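Local coordinates for methyltransferase (Pyrococcus horikoshii, PDB 1IXK), which probably transfers methyl groups from S-adenosyl-L-methionine to the C5 position of cytidines in tRNA, at residues R213-M226 / Y244-V257. Residues are numbered along the deposited sequence; the frame is centred on the assembly and turned at random.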
ATOM      1  N   ARG A 213       0.047  17.415   9.414  1.00 32.92           N
ATOM      2  CA  ARG A 213       1.487  17.191   9.355  1.00 31.60           C
ATOM      3  C   ARG A 213       2.210  18.508   9.100  1.00 31.22           C
ATOM      4  O   ARG A 213       1.582  19.544   8.871  1.00 32.10           O
ATOM      5  CB  ARG A 213       1.833  16.213   8.226  1.00 31.24           C
ATOM      6  CG  ARG A 213       1.058  14.904   8.239  1.00 31.86           C
ATOM      7  CD  ARG A 213       1.413  14.056   7.020  1.00 30.47           C
ATOM      8  NE  ARG A 213       2.796  13.589   7.066  1.00 31.25           N
ATOM      9  CZ  ARG A 213       3.433  13.008   6.052  1.00 29.17           C
ATOM     10  NH1 ARG A 213       2.817  12.819   4.892  1.00 28.68           N
ATOM     11  NH2 ARG A 213       4.685  12.605   6.206  1.00 29.64           N
ATOM     12  N   THR A 214       3.537  18.459   9.140  1.00 30.69           N
ATOM     13  CA  THR A 214       4.349  19.641   8.895  1.00 29.29           C
ATOM     14  C   THR A 214       5.297  19.353   7.734  1.00 28.13           C
ATOM     15  O   THR A 214       5.539  18.196   7.391  1.00 26.32           O
ATOM     16  CB  THR A 214       5.191  20.010  10.124  1.00 28.70           C
ATOM     17  OG1 THR A 214       6.169  18.989  10.355  1.00 31.42           O
ATOM     18  CG2 THR A 214       4.308  20.140  11.351  1.00 29.73           C
HETATM   19  N   MSE A 215       5.831  20.411   7.138  1.00 27.66           N
HETATM   20  CA  MSE A 215       6.755  20.273   6.024  1.00 29.30           C
HETATM   21  C   MSE A 215       7.937  19.426   6.505  1.00 31.44           C
HETATM   22  O   MSE A 215       8.531  18.676   5.732  1.00 31.07           O
HETATM   23  CB  MSE A 215       7.209  21.664   5.570  1.00 28.00           C
HETATM   24  CG  MSE A 215       7.436  21.831   4.074  1.00 26.49           C
HETATM   25 SE   MSE A 215       6.100  21.233   2.980  1.00 17.10          SE
HETATM   26  CE  MSE A 215       6.972  19.853   2.243  1.00 23.66           C
ATOM     27  N   ASP A 216       8.261  19.536   7.793  1.00 33.18           N
ATOM     28  CA  ASP A 216       9.354  18.764   8.386  1.00 34.18           C
ATOM     29  C   ASP A 216       9.047  17.275   8.374  1.00 33.23           C
ATOM     30  O   ASP A 216       9.908  16.459   8.045  1.00 34.61           O
ATOM     31  CB  ASP A 216       9.610  19.200   9.833  1.00 37.02           C
ATOM     32  CG  ASP A 216      10.611  20.330   9.933  1.00 39.05           C
ATOM     33  OD1 ASP A 216      10.872  20.793  11.066  1.00 41.74           O
ATOM     34  OD2 ASP A 216      11.140  20.752   8.883  1.00 40.52           O
ATOM     35  N   ASP A 217       7.823  16.921   8.748  1.00 32.07           N
ATOM     36  CA  ASP A 217       7.422  15.522   8.770  1.00 31.46           C
ATOM     37  C   ASP A 217       7.517  14.928   7.368  1.00 29.73           C
ATOM     38  O   ASP A 217       7.860  13.760   7.209  1.00 27.99           O
ATOM     39  CB  ASP A 217       5.993  15.384   9.299  1.00 32.70           C
ATOM     40  CG  ASP A 217       5.837  15.933  10.705  1.00 34.09           C
ATOM     41  OD1 ASP A 217       6.574  15.485  11.607  1.00 35.26           O
ATOM     42  OD2 ASP A 217       4.977  16.813  10.909  1.00 35.86           O
ATOM     43  N   ILE A 218       7.212  15.738   6.355  1.00 27.99           N
ATOM     44  CA  ILE A 218       7.270  15.284   4.967  1.00 27.43           C
ATOM     45  C   ILE A 218       8.718  14.988   4.584  1.00 28.83           C
ATOM     46  O   ILE A 218       8.999  14.004   3.898  1.00 27.95           O
ATOM     47  CB  ILE A 218       6.678  16.347   4.006  1.00 26.49           C
ATOM     48  CG1 ILE A 218       5.200  16.578   4.342  1.00 26.24           C
ATOM     49  CG2 ILE A 218       6.814  15.882   2.559  1.00 25.62           C
ATOM     50  CD1 ILE A 218       4.531  17.667   3.523  1.00 26.17           C
ATOM     51  N   LYS A 219       9.632  15.838   5.038  1.00 29.84           N
ATOM     52  CA  LYS A 219      11.053  15.656   4.759  1.00 32.26           C
ATOM     53  C   LYS A 219      11.575  14.388   5.419  1.00 33.54           C
ATOM     54  O   LYS A 219      12.305  13.610   4.803  1.00 35.08           O
ATOM     55  CB  LYS A 219      11.859  16.849   5.272  1.00 32.77           C
ATOM     56  CG  LYS A 219      11.603  18.144   4.538  1.00 32.23           C
ATOM     57  CD  LYS A 219      11.898  17.995   3.064  1.00 33.47           C
ATOM     58  CE  LYS A 219      12.050  19.349   2.411  1.00 34.77           C
ATOM     59  NZ  LYS A 219      13.232  20.070   2.960  1.00 34.83           N
ATOM     60  N   PHE A 220      11.200  14.182   6.677  1.00 34.11           N
ATOM     61  CA  PHE A 220      11.643  13.004   7.404  1.00 34.27           C
ATOM     62  C   PHE A 220      11.234  11.729   6.672  1.00 33.58           C
ATOM     63  O   PHE A 220      12.053  10.835   6.464  1.00 32.16           O
ATOM     64  CB  PHE A 220      11.052  12.990   8.815  1.00 35.90           C
ATOM     65  CG  PHE A 220      11.490  11.812   9.636  1.00 37.22           C
ATOM     66  CD1 PHE A 220      12.786  11.740  10.135  1.00 38.47           C
ATOM     67  CD2 PHE A 220      10.611  10.769   9.904  1.00 38.36           C
ATOM     68  CE1 PHE A 220      13.203  10.642  10.882  1.00 39.41           C
ATOM     69  CE2 PHE A 220      11.016   9.664  10.649  1.00 40.14           C
ATOM     70  CZ  PHE A 220      12.315   9.603  11.142  1.00 40.01           C
ATOM     71  N   CYS A 221       9.966  11.648   6.286  1.00 32.38           N
ATOM     72  CA  CYS A 221       9.470  10.471   5.582  1.00 30.75           C
ATOM     73  C   CYS A 221      10.134  10.303   4.217  1.00 30.12           C
ATOM     74  O   CYS A 221      10.462   9.187   3.817  1.00 30.09           O
ATOM     75  CB  CYS A 221       7.950  10.549   5.428  1.00 30.46           C
ATOM     76  SG  CYS A 221       7.043  10.368   6.997  1.00 34.34           S
ATOM     77  N   GLN A 222      10.332  11.409   3.506  1.00 27.54           N
ATOM     78  CA  GLN A 222      10.972  11.358   2.198  1.00 27.57           C
ATOM     79  C   GLN A 222      12.380  10.790   2.312  1.00 26.36           C
ATOM     80  O   GLN A 222      12.797   9.968   1.495  1.00 23.65           O
ATOM     81  CB  GLN A 222      11.052  12.750   1.576  1.00 27.66           C
ATOM     82  CG  GLN A 222      11.901  12.785   0.309  1.00 30.02           C
ATOM     83  CD  GLN A 222      12.023  14.174  -0.268  1.00 30.17           C
ATOM     84  OE1 GLN A 222      12.489  15.096   0.400  1.00 33.25           O
ATOM     85  NE2 GLN A 222      11.616  14.331  -1.517  1.00 30.37           N
ATOM     86  N   GLY A 223      13.109  11.249   3.326  1.00 23.59           N
ATOM     87  CA  GLY A 223      14.463  10.778   3.536  1.00 21.57           C
ATOM     88  C   GLY A 223      14.458   9.309   3.895  1.00 21.17           C
ATOM     89  O   GLY A 223      15.241   8.524   3.359  1.00 20.59           O
ATOM     90  N   LEU A 224      13.574   8.930   4.810  1.00 20.62           N
ATOM     91  CA  LEU A 224      13.477   7.538   5.218  1.00 22.01           C
ATOM     92  C   LEU A 224      13.066   6.679   4.021  1.00 19.76           C
ATOM     93  O   LEU A 224      13.559   5.566   3.855  1.00 17.83           O
ATOM     94  CB  LEU A 224      12.456   7.387   6.341  1.00 22.83           C
ATOM     95  CG  LEU A 224      12.231   5.971   6.870  1.00 26.65           C
ATOM     96  CD1 LEU A 224      13.553   5.357   7.314  1.00 28.12           C
ATOM     97  CD2 LEU A 224      11.241   6.027   8.033  1.00 29.75           C
ATOM     98  N   GLN A 225      12.163   7.202   3.196  1.00 20.08           N
ATOM     99  CA  GLN A 225      11.702   6.476   2.012  1.00 21.03           C
ATOM    100  C   GLN A 225      12.864   6.254   1.047  1.00 19.08           C
ATOM    101  O   GLN A 225      13.032   5.166   0.494  1.00 17.61           O
ATOM    102  CB  GLN A 225      10.597   7.260   1.300  1.00 23.72           C
ATOM    103  CG  GLN A 225       9.253   7.245   2.011  1.00 29.96           C
ATOM    104  CD  GLN A 225       8.705   5.845   2.184  1.00 32.49           C
ATOM    105  OE1 GLN A 225       9.193   5.072   3.008  1.00 36.65           O
ATOM    106  NE2 GLN A 225       7.690   5.507   1.398  1.00 35.80           N
HETATM  107  N   MSE A 226      13.655   7.301   0.840  1.00 16.29           N
HETATM  108  CA  MSE A 226      14.812   7.220  -0.041  1.00 14.55           C
HETATM  109  C   MSE A 226      15.781   6.163   0.493  1.00 13.64           C
HETATM  110  O   MSE A 226      16.280   5.331  -0.259  1.00 13.08           O
HETATM  111  CB  MSE A 226      15.511   8.590  -0.126  1.00 15.31           C
HETATM  112  CG  MSE A 226      14.740   9.662  -0.921  1.00 13.34           C
HETATM  113 SE   MSE A 226      15.483  11.317  -0.830  1.00  8.00          SE
HETATM  114  CE  MSE A 226      16.995  11.093  -1.732  1.00 11.44           C
ATOM    115  N   TYR A 244       6.839   0.020  -4.766  1.00  8.00           N
ATOM    116  CA  TYR A 244       6.911   1.112  -3.813  1.00  9.72           C
ATOM    117  C   TYR A 244       5.536   1.733  -3.653  1.00 10.82           C
ATOM    118  O   TYR A 244       4.889   2.077  -4.638  1.00 10.66           O
ATOM    119  CB  TYR A 244       7.900   2.153  -4.346  1.00  9.79           C
ATOM    120  CG  TYR A 244       8.029   3.417  -3.526  1.00  9.82           C
ATOM    121  CD1 TYR A 244       7.109   4.458  -3.650  1.00  8.69           C
ATOM    122  CD2 TYR A 244       9.099   3.584  -2.653  1.00 12.28           C
ATOM    123  CE1 TYR A 244       7.259   5.645  -2.927  1.00 10.21           C
ATOM    124  CE2 TYR A 244       9.259   4.759  -1.921  1.00 14.03           C
ATOM    125  CZ  TYR A 244       8.342   5.784  -2.065  1.00 13.92           C
ATOM    126  OH  TYR A 244       8.532   6.950  -1.361  1.00 15.87           O
ATOM    127  N   SER A 245       5.081   1.877  -2.413  1.00 10.12           N
ATOM    128  CA  SER A 245       3.774   2.469  -2.190  1.00 10.04           C
ATOM    129  C   SER A 245       3.724   3.266  -0.900  1.00 11.55           C
ATOM    130  O   SER A 245       4.476   2.992   0.042  1.00 11.23           O
ATOM    131  CB  SER A 245       2.691   1.381  -2.158  1.00 10.38           C
ATOM    132  OG  SER A 245       2.865   0.494  -1.063  1.00 12.13           O
ATOM    133  N   THR A 246       2.842   4.258  -0.868  1.00 11.95           N
ATOM    134  CA  THR A 246       2.655   5.088   0.318  1.00 13.33           C
ATOM    135  C   THR A 246       1.183   5.482   0.389  1.00 15.74           C
ATOM    136  O   THR A 246       0.432   5.293  -0.568  1.00 15.62           O
ATOM    137  CB  THR A 246       3.423   6.420   0.250  1.00 12.82           C
ATOM    138  OG1 THR A 246       2.685   7.333  -0.572  1.00 13.99           O
ATOM    139  CG2 THR A 246       4.823   6.230  -0.325  1.00 12.86           C
ATOM    140  N   CYS A 247       0.787   6.045   1.525  1.00 15.38           N
ATOM    141  CA  CYS A 247      -0.572   6.529   1.710  1.00 19.74           C
ATOM    142  C   CYS A 247      -0.482   8.030   1.912  1.00 18.88           C
ATOM    143  O   CYS A 247      -1.147   8.603   2.772  1.00 18.81           O
ATOM    144  CB  CYS A 247      -1.225   5.867   2.917  1.00 23.05           C
ATOM    145  SG  CYS A 247      -1.998   4.272   2.506  1.00 32.30           S
ATOM    146  N   SER A 248       0.357   8.658   1.097  1.00 18.02           N
ATOM    147  CA  SER A 248       0.569  10.096   1.166  1.00 17.15           C
ATOM    148  C   SER A 248       0.202  10.760  -0.153  1.00 17.04           C
ATOM    149  O   SER A 248       0.325  10.155  -1.216  1.00 16.75           O
ATOM    150  CB  SER A 248       2.040  10.383   1.486  1.00 18.92           C
ATOM    151  OG  SER A 248       2.343  11.764   1.362  1.00 19.09           O
ATOM    152  N   LEU A 249      -0.247  12.007  -0.077  1.00 14.97           N
ATOM    153  CA  LEU A 249      -0.600  12.768  -1.270  1.00 16.47           C
ATOM    154  C   LEU A 249       0.579  13.633  -1.712  1.00 15.71           C
ATOM    155  O   LEU A 249       0.588  14.156  -2.830  1.00 16.03           O
ATOM    156  CB  LEU A 249      -1.786  13.690  -0.983  1.00 16.17           C
ATOM    157  CG  LEU A 249      -3.133  13.043  -0.679  1.00 19.16           C
ATOM    158  CD1 LEU A 249      -4.111  14.117  -0.211  1.00 20.23           C
ATOM    159  CD2 LEU A 249      -3.640  12.335  -1.924  1.00 19.36           C
ATOM    160  N   GLU A 250       1.575  13.767  -0.840  1.00 15.00           N
ATOM    161  CA  GLU A 250       2.735  14.620  -1.116  1.00 15.76           C
ATOM    162  C   GLU A 250       3.682  14.118  -2.199  1.00 14.51           C
ATOM    163  O   GLU A 250       4.190  12.997  -2.130  1.00 13.80           O
ATOM    164  CB  GLU A 250       3.565  14.852   0.161  1.00 17.43           C
ATOM    165  CG  GLU A 250       2.783  15.169   1.432  1.00 18.29           C
ATOM    166  CD  GLU A 250       1.743  16.254   1.247  1.00 20.00           C
ATOM    167  OE1 GLU A 250       2.013  17.243   0.534  1.00 17.65           O
ATOM    168  OE2 GLU A 250       0.648  16.119   1.827  1.00 20.98           O
ATOM    169  N   PRO A 251       3.944  14.955  -3.212  1.00 13.82           N
ATOM    170  CA  PRO A 251       4.854  14.547  -4.286  1.00 14.12           C
ATOM    171  C   PRO A 251       6.250  14.237  -3.738  1.00 13.56           C
ATOM    172  O   PRO A 251       6.953  13.389  -4.277  1.00 12.59           O
ATOM    173  CB  PRO A 251       4.860  15.758  -5.215  1.00 14.18           C
ATOM    174  CG  PRO A 251       3.481  16.325  -5.041  1.00 15.97           C
ATOM    175  CD  PRO A 251       3.283  16.231  -3.537  1.00 14.53           C
ATOM    176  N   GLU A 252       6.646  14.923  -2.664  1.00 13.23           N
ATOM    177  CA  GLU A 252       7.968  14.705  -2.078  1.00 13.32           C
ATOM    178  C   GLU A 252       8.190  13.275  -1.591  1.00 13.65           C
ATOM    179  O   GLU A 252       9.320  12.787  -1.589  1.00 12.20           O
ATOM    180  CB  GLU A 252       8.228  15.683  -0.916  1.00 15.70           C
ATOM    181  CG  GLU A 252       8.450  17.140  -1.339  1.00 12.02           C
ATOM    182  CD  GLU A 252       7.165  17.930  -1.480  1.00 19.05           C
ATOM    183  OE1 GLU A 252       6.071  17.313  -1.491  1.00 16.76           O
ATOM    184  OE2 GLU A 252       7.252  19.178  -1.587  1.00 15.76           O
ATOM    185  N   GLU A 253       7.118  12.610  -1.169  1.00 12.62           N
ATOM    186  CA  GLU A 253       7.219  11.239  -0.680  1.00 13.50           C
ATOM    187  C   GLU A 253       6.878  10.236  -1.775  1.00 12.68           C
ATOM    188  O   GLU A 253       7.041   9.026  -1.590  1.00 11.89           O
ATOM    189  CB  GLU A 253       6.253  11.012   0.492  1.00 16.51           C
ATOM    190  CG  GLU A 253       6.448  11.924   1.685  1.00 20.32           C
ATOM    191  CD  GLU A 253       5.349  11.743   2.718  1.00 23.07           C
ATOM    192  OE1 GLU A 253       5.311  10.685   3.379  1.00 23.59           O
ATOM    193  OE2 GLU A 253       4.511  12.657   2.852  1.00 24.71           O
ATOM    194  N   ASN A 254       6.402  10.740  -2.911  1.00 12.77           N
ATOM    195  CA  ASN A 254       5.998   9.879  -4.018  1.00 10.30           C
ATOM    196  C   ASN A 254       6.804  10.077  -5.306  1.00 10.01           C
ATOM    197  O   ASN A 254       7.876   9.483  -5.483  1.00  9.95           O
ATOM    198  CB  ASN A 254       4.506  10.090  -4.318  1.00 12.19           C
ATOM    199  CG  ASN A 254       3.610   9.724  -3.140  1.00 14.83           C
ATOM    200  OD1 ASN A 254       3.953   8.862  -2.333  1.00 15.33           O
ATOM    201  ND2 ASN A 254       2.448  10.361  -3.057  1.00 16.29           N
ATOM    202  N   GLU A 255       6.273  10.901  -6.204  1.00  8.74           N
ATOM    203  CA  GLU A 255       6.924  11.182  -7.484  1.00  9.93           C
ATOM    204  C   GLU A 255       8.383  11.622  -7.366  1.00 11.34           C
ATOM    205  O   GLU A 255       9.228  11.210  -8.163  1.00  9.71           O
ATOM    206  CB  GLU A 255       6.138  12.250  -8.250  1.00  9.48           C
ATOM    207  CG  GLU A 255       4.797  11.762  -8.806  1.00 14.14           C
ATOM    208  CD  GLU A 255       3.638  11.879  -7.827  1.00 14.50           C
ATOM    209  OE1 GLU A 255       3.858  12.253  -6.656  1.00 13.49           O
ATOM    210  OE2 GLU A 255       2.495  11.591  -8.241  1.00 13.78           O
ATOM    211  N   PHE A 256       8.677  12.472  -6.387  1.00 11.90           N
ATOM    212  CA  PHE A 256      10.046  12.961  -6.185  1.00 11.55           C
ATOM    213  C   PHE A 256      11.008  11.824  -5.843  1.00 11.13           C
ATOM    214  O   PHE A 256      12.158  11.807  -6.291  1.00  9.42           O
ATOM    215  CB  PHE A 256      10.088  13.989  -5.053  1.00 14.38           C
ATOM    216  CG  PHE A 256       9.586  15.355  -5.436  1.00 18.89           C
ATOM    217  CD1 PHE A 256       8.842  15.550  -6.595  1.00 20.48           C
ATOM    218  CD2 PHE A 256       9.832  16.447  -4.609  1.00 20.61           C
ATOM    219  CE1 PHE A 256       8.349  16.815  -6.927  1.00 22.59           C
ATOM    220  CE2 PHE A 256       9.342  17.713  -4.929  1.00 22.37           C
ATOM    221  CZ  PHE A 256       8.597  17.894  -6.092  1.00 20.82           C
ATOM    222  N   VAL A 257      10.543  10.883  -5.030  1.00  9.23           N
ATOM    223  CA  VAL A 257      11.376   9.756  -4.638  1.00  9.63           C
ATOM    224  C   VAL A 257      11.593   8.844  -5.835  1.00  9.12           C
ATOM    225  O   VAL A 257      12.702   8.349  -6.057  1.00  8.92           O
ATOM    226  CB  VAL A 257      10.723   8.948  -3.498  1.00 10.20           C
ATOM    227  CG1 VAL A 257      11.569   7.722  -3.173  1.00 11.99           C
ATOM    228  CG2 VAL A 257      10.566   9.826  -2.269  1.00 10.97           C
TER
HETATM  229  O   HOH W   1       7.118   3.025   0.887  1.00 37.18           O
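Glu253 receives Arg213 in a salt bridge just before helix 215-235, at the loop that follows strand 240-246. Arg213 NH1 lies 2.7 Å from Glu253 OE2, on its syn lone pair, while a long, weak bond runs from NH2 to OE1; guanidinium and carboxylate are turned 70° apart. A bend at chi3 (67°) swings the arginine head back toward the helix, where Ile218 CG1 covers one face. Glu253 OE2 has a second donor, Ser248 OG at 2.8 Å, arriving from above the carboxylate plane. The same Ser248 hydroxyl accepts from Glu250 N in an ST turn, and Arg213 NH1 also bonds Ser200. Thr214 and Asp217 form a capping box at the helix start.

Farther along the helix, Gln222, its chain extended, brings NE2 to within 2.8 Å of Glu252 O, but this bond is weak, the N-H pointing poorly (121°). Gln225 NE2 makes another weak bond, to Tyr244 OH at 3.2 Å, and is better served by a water 2.6 Å away that donates to Ser245 O. Tyr244 OH in turn donates a hydrogen bond to Glu253 O at 2.6 Å, tying strand to loop. Beside it, Thr246 OG1 donates to Asn254 OD1 and accepts from Ser248 N, a second ST turn, next to Cys247, the predicted nucleophile, here in a disulfide with Cys197.

Carbon contacts fill in between: Ile218 CD1 rests on Glu250 CG at 3.7 Å and Met226 CG on Val257 CG1. Glu250, also bonded to Ser200 and Tyr24, and Glu252 both form salt bridges with Arg23 of helix 18-28. Helix 215-235 thus packs on strand 240-246 of the Rossmann-like methyltransferase sheet. Buried Glu253, gripped by guanidinium and hydroxyl, is probably stabilised as a carboxylate, and ties the residue leading into the helix to the loop that carries Cys247.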